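Long-range contacts in NreA protein (Staphylococcus carnosus subsp. carnosus, PDB 4IUK), which probably acts as a nitrate receptor, binding the ion in a GAF domain and reporting it to a partner signalling system: residues I55-A60 with I71-G76; N63-Y68 with L111-T116. One frame throughout, in Å; residues are numbered along the deposited sequence.

In the fold
Both contacts belong to one GAF-type fold and lie next to each other, with centres about 14 Å apart. Contact 1 pairs strand 54-61 with the short edge strand 72-73. Contact 2 ties the loop between these two strands to the end of helix 108-113. The two meet where Ala-60 CB lies 3.6 Å from Tyr-68 CE2 and Trp-57 O lies 3.6 Å from Tyr-68 CD2. The nitrate is bound at contact 1, by Trp-57. Backbone N-H groups of Leu-79, Ala-80 and Ile-109 also hold it. Ile-109 is near the start of helix 108-113, while contact 2 uses Ser-112 and Glu-113 near the other end of the same helix.

Contact 1: residues I55-A60 with I71-G76; sequences IKWKYA and IVLRPG. With NO3 (nitrate ion), chain C.
Trp-57 has CG anti to its carbonyl carbon (chi1 -69°), which turns the indole toward Ile-71. Ile-71 CG2 lies near the ring plane, at its edge, 4.0 Å from Trp-57 CD1. In Leu-73, CG beside the backbone N (chi1 -59°) and an extended chi2 (172°) carry CD1 to nitrate O2, at 3.2 Å. The indole edge comes to the ion from the same side and also meets it at O2. Trp-57 NE1 donates to nitrate O2 at 3.2 Å along a bent path, and more weakly to O1. Backbone N-H groups of Leu-79, Ala-80 and Ile-109 hold the ion too. Two backbone bonds hold the strands together. Ile-55 N gives to Leu-73 O at 2.9 Å, and Leu-73 N returns the bond to Ile-55 O at 2.9 Å. Past this antiparallel pair the chains are bridged by a water that accepts from Trp-57 N and donates to Ile-71 O. Lys-56 runs alongside Val-72, with Lys-56 CD 3.8 Å from Val-72 CG2; its NZ goes on to a salt bridge with Glu-47. Ile-55 packs inward on Ala-80 and Ile-84 of helix 78-86. A ligand pocket between the sheet and the helices that cover it is a hallmark of GAF domains, and here it holds nitrate.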
loop_
_atom_site.group_PDB
_atom_site.type_symbol
_atom_site.label_atom_id
_atom_site.label_comp_id
_atom_site.label_asym_id
_atom_site.label_seq_id
_atom_site.Cartn_x
_atom_site.Cartn_y
_atom_site.Cartn_z
ATOM N N ILE A 55 2.845 -10.570 -6.516
ATOM C CA ILE A 55 3.010 -9.446 -5.600
ATOM C C ILE A 55 2.708 -9.910 -4.184
ATOM O O ILE A 55 1.707 -10.592 -3.940
ATOM C CB ILE A 55 2.071 -8.275 -5.953
ATOM C CG1 ILE A 55 2.404 -7.711 -7.332
ATOM C CG2 ILE A 55 2.169 -7.171 -4.913
ATOM C CD1 ILE A 55 3.753 -7.047 -7.401
ATOM N N LYS A 56 3.588 -9.566 -3.253
ATOM C CA LYS A 56 3.346 -9.871 -1.855
ATOM C C LYS A 56 3.556 -8.633 -0.992
ATOM O O LYS A 56 4.267 -7.698 -1.376
ATOM C CB LYS A 56 4.254 -11.006 -1.377
ATOM C CG LYS A 56 4.098 -12.297 -2.158
ATOM C CD LYS A 56 3.966 -13.482 -1.232
ATOM C CE LYS A 56 5.134 -13.543 -0.269
ATOM N NZ LYS A 56 6.431 -13.633 -1.000
ATOM N N TRP A 57 2.920 -8.634 0.171
ATOM C CA TRP A 57 3.119 -7.574 1.145
ATOM C C TRP A 57 4.345 -7.887 1.995
ATOM O O TRP A 57 4.232 -8.421 3.096
ATOM C CB TRP A 57 1.856 -7.388 1.989
ATOM C CG TRP A 57 0.754 -6.809 1.164
ATOM C CD1 TRP A 57 -0.273 -7.484 0.571
ATOM C CD2 TRP A 57 0.596 -5.431 0.800
ATOM N NE1 TRP A 57 -1.074 -6.607 -0.131
ATOM C CE2 TRP A 57 -0.560 -5.341 -0.005
ATOM C CE3 TRP A 57 1.315 -4.261 1.087
ATOM C CZ2 TRP A 57 -1.012 -4.124 -0.528
ATOM C CZ3 TRP A 57 0.870 -3.059 0.562
ATOM C CH2 TRP A 57 -0.284 -2.998 -0.232
ATOM N N LYS A 58 5.513 -7.555 1.451
ATOM C CA LYS A 58 6.800 -7.919 2.035
ATOM C C LYS A 58 7.088 -7.255 3.379
ATOM O O LYS A 58 7.643 -7.890 4.271
ATOM C CB LYS A 58 7.937 -7.619 1.054
ATOM C CG LYS A 58 7.977 -8.537 -0.159
ATOM N N TYR A 59 6.723 -5.983 3.518
ATOM C CA TYR A 59 6.972 -5.239 4.756
ATOM C C TYR A 59 5.687 -4.643 5.327
ATOM O O TYR A 59 4.807 -4.210 4.580
ATOM C CB TYR A 59 7.990 -4.121 4.519
ATOM C CG TYR A 59 9.322 -4.601 4.003
ATOM C CD1 TYR A 59 10.326 -5.002 4.879
ATOM C CD2 TYR A 59 9.585 -4.650 2.636
ATOM C CE1 TYR A 59 11.554 -5.450 4.405
ATOM C CE2 TYR A 59 10.810 -5.094 2.156
ATOM C CZ TYR A 59 11.788 -5.489 3.045
ATOM O OH TYR A 59 13.006 -5.925 2.574
ATOM N N ALA A 60 5.587 -4.610 6.653
ATOM C CA ALA A 60 4.395 -4.074 7.315
ATOM C C ALA A 60 4.706 -3.435 8.672
ATOM O O ALA A 60 5.572 -3.899 9.415
ATOM C CB ALA A 60 3.331 -5.155 7.460
ATOM N N ILE A 71 -0.772 -13.377 1.960
ATOM C CA ILE A 71 -1.364 -12.842 0.742
ATOM C C ILE A 71 -0.424 -12.974 -0.455
ATOM O O ILE A 71 0.704 -12.477 -0.429
ATOM C CB ILE A 71 -1.758 -11.365 0.919
ATOM C CG1 ILE A 71 -2.811 -11.231 2.018
ATOM C CG2 ILE A 71 -2.275 -10.797 -0.384
ATOM C CD1 ILE A 71 -3.103 -9.807 2.413
ATOM N N VAL A 72 -0.889 -13.657 -1.499
ATOM C CA VAL A 72 -0.143 -13.775 -2.747
ATOM C C VAL A 72 -1.036 -13.300 -3.887
ATOM O O VAL A 72 -2.103 -13.858 -4.117
ATOM C CB VAL A 72 0.289 -15.229 -3.022
ATOM C CG1 VAL A 72 1.184 -15.297 -4.254
ATOM C CG2 VAL A 72 0.999 -15.810 -1.811
ATOM N N LEU A 73 -0.607 -12.265 -4.596
ATOM C CA LEU A 73 -1.451 -11.667 -5.624
ATOM C C LEU A 73 -0.917 -11.958 -7.011
ATOM O O LEU A 73 0.276 -11.801 -7.271
ATOM C CB LEU A 73 -1.537 -10.150 -5.432
ATOM C CG LEU A 73 -2.095 -9.629 -4.104
ATOM C CD1 LEU A 73 -1.940 -8.117 -4.006
ATOM C CD2 LEU A 73 -3.562 -10.016 -3.955
ATOM N N ARG A 74 -1.803 -12.375 -7.906
ATOM C CA ARG A 74 -1.434 -12.508 -9.304
ATOM C C ARG A 74 -1.348 -11.094 -9.888
ATOM O O ARG A 74 -1.954 -10.164 -9.348
ATOM C CB ARG A 74 -2.442 -13.398 -10.049
ATOM C CG ARG A 74 -2.405 -14.870 -9.612
ATOM C CD ARG A 74 -3.375 -15.752 -10.407
ATOM N NE ARG A 74 -3.599 -17.053 -9.768
ATOM C CZ ARG A 74 -3.306 -18.233 -10.313
ATOM N NH1 ARG A 74 -2.779 -18.302 -11.531
ATOM N NH2 ARG A 74 -3.547 -19.352 -9.639
ATOM N N PRO A 75 -0.570 -10.920 -10.971
ATOM C CA PRO A 75 -0.387 -9.616 -11.615
ATOM C C PRO A 75 -1.699 -8.865 -11.832
ATOM O O PRO A 75 -2.658 -9.439 -12.344
ATOM C CB PRO A 75 0.212 -9.998 -12.970
ATOM C CG PRO A 75 0.974 -11.221 -12.691
ATOM C CD PRO A 75 0.182 -11.980 -11.672
ATOM N N GLY A 76 -1.737 -7.596 -11.438
ATOM C CA GLY A 76 -2.895 -6.759 -11.675
ATOM C C GLY A 76 -3.958 -6.843 -10.600
ATOM O O GLY A 76 -4.851 -5.999 -10.542
HETATM N N NO3 C . -4.406 -6.163 -1.539
HETATM O O1 NO3 C . -4.283 -7.230 -0.646
HETATM O O2 NO3 C . -3.308 -5.741 -2.288
HETATM O O3 NO3 C . -5.627 -5.505 -1.683
HETATM O O HOH W 1 1.964 -10.964 1.449
#

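Contact 2: residues N63-Y68 with L111-T116; sequences NINYRY and LSEALT
Ile-64 and Glu-113 pass each other in opposite directions, so the Glu-113 carboxylate comes to the start of the loop while Ile-64 CD1 reaches back to Ala-114 CB at 4.3 Å. The Glu-113 chain bends at chi2 (-67°) and brings OE2 to Ile-64 N. Ile-64 N donates to Glu-113 OE2 at 2.9 Å, nearly straight, on the syn lone pair. OE1 lies over Asn-63 CB and near the Tyr-68 ring, whose plane is turned 59° from that of the carboxylate. The Asn-65 amide turns its ND2 to Ser-112 O at 3.2 Å. That oxygen lies close to the amide plane (13° out of it), and the N-H approaches nearly along the C=O axis. Asn-65 OD1 accepts from Arg-67 N at 3.0 Å in an Asx turn. Asn-63 ND2 reaches Asn-65 O from above the carbonyl plane. One water joins Asn-65 OD1, Tyr-68 N, Ser-112 OG and Glu-113 OE1, the last at 2.8 Å. Ala-114, with positive phi, closes the last turn in a Schellman motif. Glu-113 is buried, but OE2 also has a salt bridge to Arg-138. The carboxylate thus links the loop backbone, the helix end and Arg-138, and its partners would be expected to stabilise its negative charge.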
loop_
_atom_site.group_PDB
_atom_site.type_symbol
_atom_site.label_atom_id
_atom_site.label_comp_id
_atom_site.label_asym_id
_atom_site.label_seq_id
_atom_site.Cartn_x
_atom_site.Cartn_y
_atom_site.Cartn_z
ATOM N N ASN A 63 0.830 -3.610 12.020
ATOM C CA ASN A 63 -0.141 -4.657 11.697
ATOM C C ASN A 63 -0.777 -5.258 12.951
ATOM O O ASN A 63 -0.128 -5.377 13.987
ATOM C CB ASN A 63 0.524 -5.766 10.872
ATOM C CG ASN A 63 1.710 -6.401 11.590
ATOM O OD1 ASN A 63 2.747 -5.764 11.784
ATOM N ND2 ASN A 63 1.563 -7.665 11.980
ATOM N N ILE A 64 -2.047 -5.637 12.855
ATOM C CA ILE A 64 -2.732 -6.230 13.996
ATOM C C ILE A 64 -2.587 -7.758 14.065
ATOM O O ILE A 64 -2.738 -8.351 15.128
ATOM C CB ILE A 64 -4.214 -5.793 14.080
ATOM C CG1 ILE A 64 -4.948 -6.080 12.773
ATOM C CG2 ILE A 64 -4.302 -4.312 14.401
ATOM C CD1 ILE A 64 -6.410 -5.673 12.795
ATOM N N ASN A 65 -2.283 -8.382 12.933
ATOM C CA ASN A 65 -1.994 -9.817 12.890
ATOM C C ASN A 65 -0.989 -10.145 11.784
ATOM O O ASN A 65 -0.410 -9.241 11.182
ATOM C CB ASN A 65 -3.274 -10.629 12.699
ATOM C CG ASN A 65 -4.075 -10.168 11.507
ATOM O OD1 ASN A 65 -3.670 -10.360 10.364
ATOM N ND2 ASN A 65 -5.224 -9.557 11.767
ATOM N N TYR A 66 -0.785 -11.428 11.507
ATOM C CA TYR A 66 0.201 -11.817 10.506
ATOM C C TYR A 66 -0.399 -12.407 9.233
ATOM O O TYR A 66 0.317 -12.965 8.405
ATOM C CB TYR A 66 1.238 -12.763 11.111
ATOM C CG TYR A 66 2.145 -12.070 12.098
ATOM C CD1 TYR A 66 3.113 -11.172 11.665
ATOM C CD2 TYR A 66 2.027 -12.302 13.462
ATOM C CE1 TYR A 66 3.940 -10.529 12.562
ATOM C CE2 TYR A 66 2.851 -11.667 14.364
ATOM C CZ TYR A 66 3.804 -10.780 13.910
ATOM O OH TYR A 66 4.628 -10.138 14.808
ATOM N N ARG A 67 -1.709 -12.257 9.073
ATOM C CA ARG A 67 -2.421 -12.808 7.925
ATOM C C ARG A 67 -1.953 -12.224 6.584
ATOM O O ARG A 67 -2.030 -12.893 5.550
ATOM C CB ARG A 67 -3.927 -12.606 8.103
ATOM C CG ARG A 67 -4.760 -13.853 7.857
ATOM C CD ARG A 67 -5.874 -13.985 8.890
ATOM N NE ARG A 67 -6.767 -12.827 8.904
ATOM C CZ ARG A 67 -7.627 -12.555 9.885
ATOM N NH1 ARG A 67 -7.709 -13.357 10.943
ATOM N NH2 ARG A 67 -8.398 -11.476 9.814
ATOM N N TYR A 68 -1.467 -10.984 6.606
ATOM C CA TYR A 68 -1.004 -10.309 5.392
ATOM C C TYR A 68 0.177 -11.044 4.761
ATOM O O TYR A 68 0.399 -10.949 3.555
ATOM C CB TYR A 68 -0.586 -8.869 5.698
ATOM C CG TYR A 68 0.704 -8.796 6.478
ATOM C CD1 TYR A 68 0.707 -8.935 7.859
ATOM C CD2 TYR A 68 1.927 -8.626 5.830
ATOM C CE1 TYR A 68 1.879 -8.894 8.572
ATOM C CE2 TYR A 68 3.106 -8.582 6.538
ATOM C CZ TYR A 68 3.074 -8.714 7.911
ATOM O OH TYR A 68 4.241 -8.672 8.636
ATOM N N LEU A 111 -9.313 -6.172 4.319
ATOM C CA LEU A 111 -10.064 -7.041 5.218
ATOM C C LEU A 111 -9.175 -7.533 6.354
ATOM O O LEU A 111 -9.545 -7.472 7.527
ATOM C CB LEU A 111 -10.617 -8.243 4.462
ATOM C CG LEU A 111 -11.674 -7.963 3.399
ATOM C CD1 LEU A 111 -12.066 -9.259 2.693
ATOM C CD2 LEU A 111 -12.882 -7.288 4.020
ATOM N N SER A 112 -7.996 -8.017 5.984
ATOM C CA SER A 112 -7.047 -8.598 6.928
ATOM C C SER A 112 -6.623 -7.629 8.038
ATOM O O SER A 112 -6.417 -8.033 9.184
ATOM C CB SER A 112 -5.824 -9.129 6.165
ATOM O OG SER A 112 -4.616 -8.895 6.867
ATOM N N GLU A 113 -6.503 -6.351 7.697
ATOM C CA GLU A 113 -6.027 -5.357 8.650
ATOM C C GLU A 113 -7.123 -4.422 9.158
ATOM O O GLU A 113 -6.847 -3.524 9.952
ATOM C CB GLU A 113 -4.871 -4.552 8.052
ATOM C CG GLU A 113 -3.563 -5.313 7.984
ATOM C CD GLU A 113 -2.986 -5.605 9.363
ATOM O OE1 GLU A 113 -2.192 -6.562 9.492
ATOM O OE2 GLU A 113 -3.324 -4.875 10.320
ATOM N N ALA A 114 -8.354 -4.639 8.696
ATOM C CA ALA A 114 -9.523 -3.882 9.148
ATOM C C ALA A 114 -9.403 -2.382 8.894
ATOM O O ALA A 114 -9.722 -1.575 9.770
ATOM C CB ALA A 114 -9.793 -4.143 10.624
ATOM N N LEU A 115 -8.944 -2.012 7.703
ATOM C CA LEU A 115 -8.737 -0.607 7.368
ATOM C C LEU A 115 -10.052 0.129 7.118
ATOM O O LEU A 115 -10.895 -0.349 6.364
ATOM C CB LEU A 115 -7.826 -0.481 6.146
ATOM C CG LEU A 115 -6.433 -1.102 6.290
ATOM C CD1 LEU A 115 -5.571 -0.782 5.073
ATOM C CD2 LEU A 115 -5.755 -0.654 7.576
ATOM N N THR A 116 -10.221 1.288 7.749
ATOM C CA THR A 116 -11.411 2.104 7.534
ATOM C C THR A 116 -11.158 3.312 6.618
ATOM O O THR A 116 -12.094 4.011 6.226
ATOM C CB THR A 116 -12.041 2.570 8.876
ATOM O OG1 THR A 116 -11.140 3.445 9.576
ATOM C CG2 THR A 116 -12.389 1.368 9.748
HETATM O O HOH W 2 -2.726 -9.135 8.438
#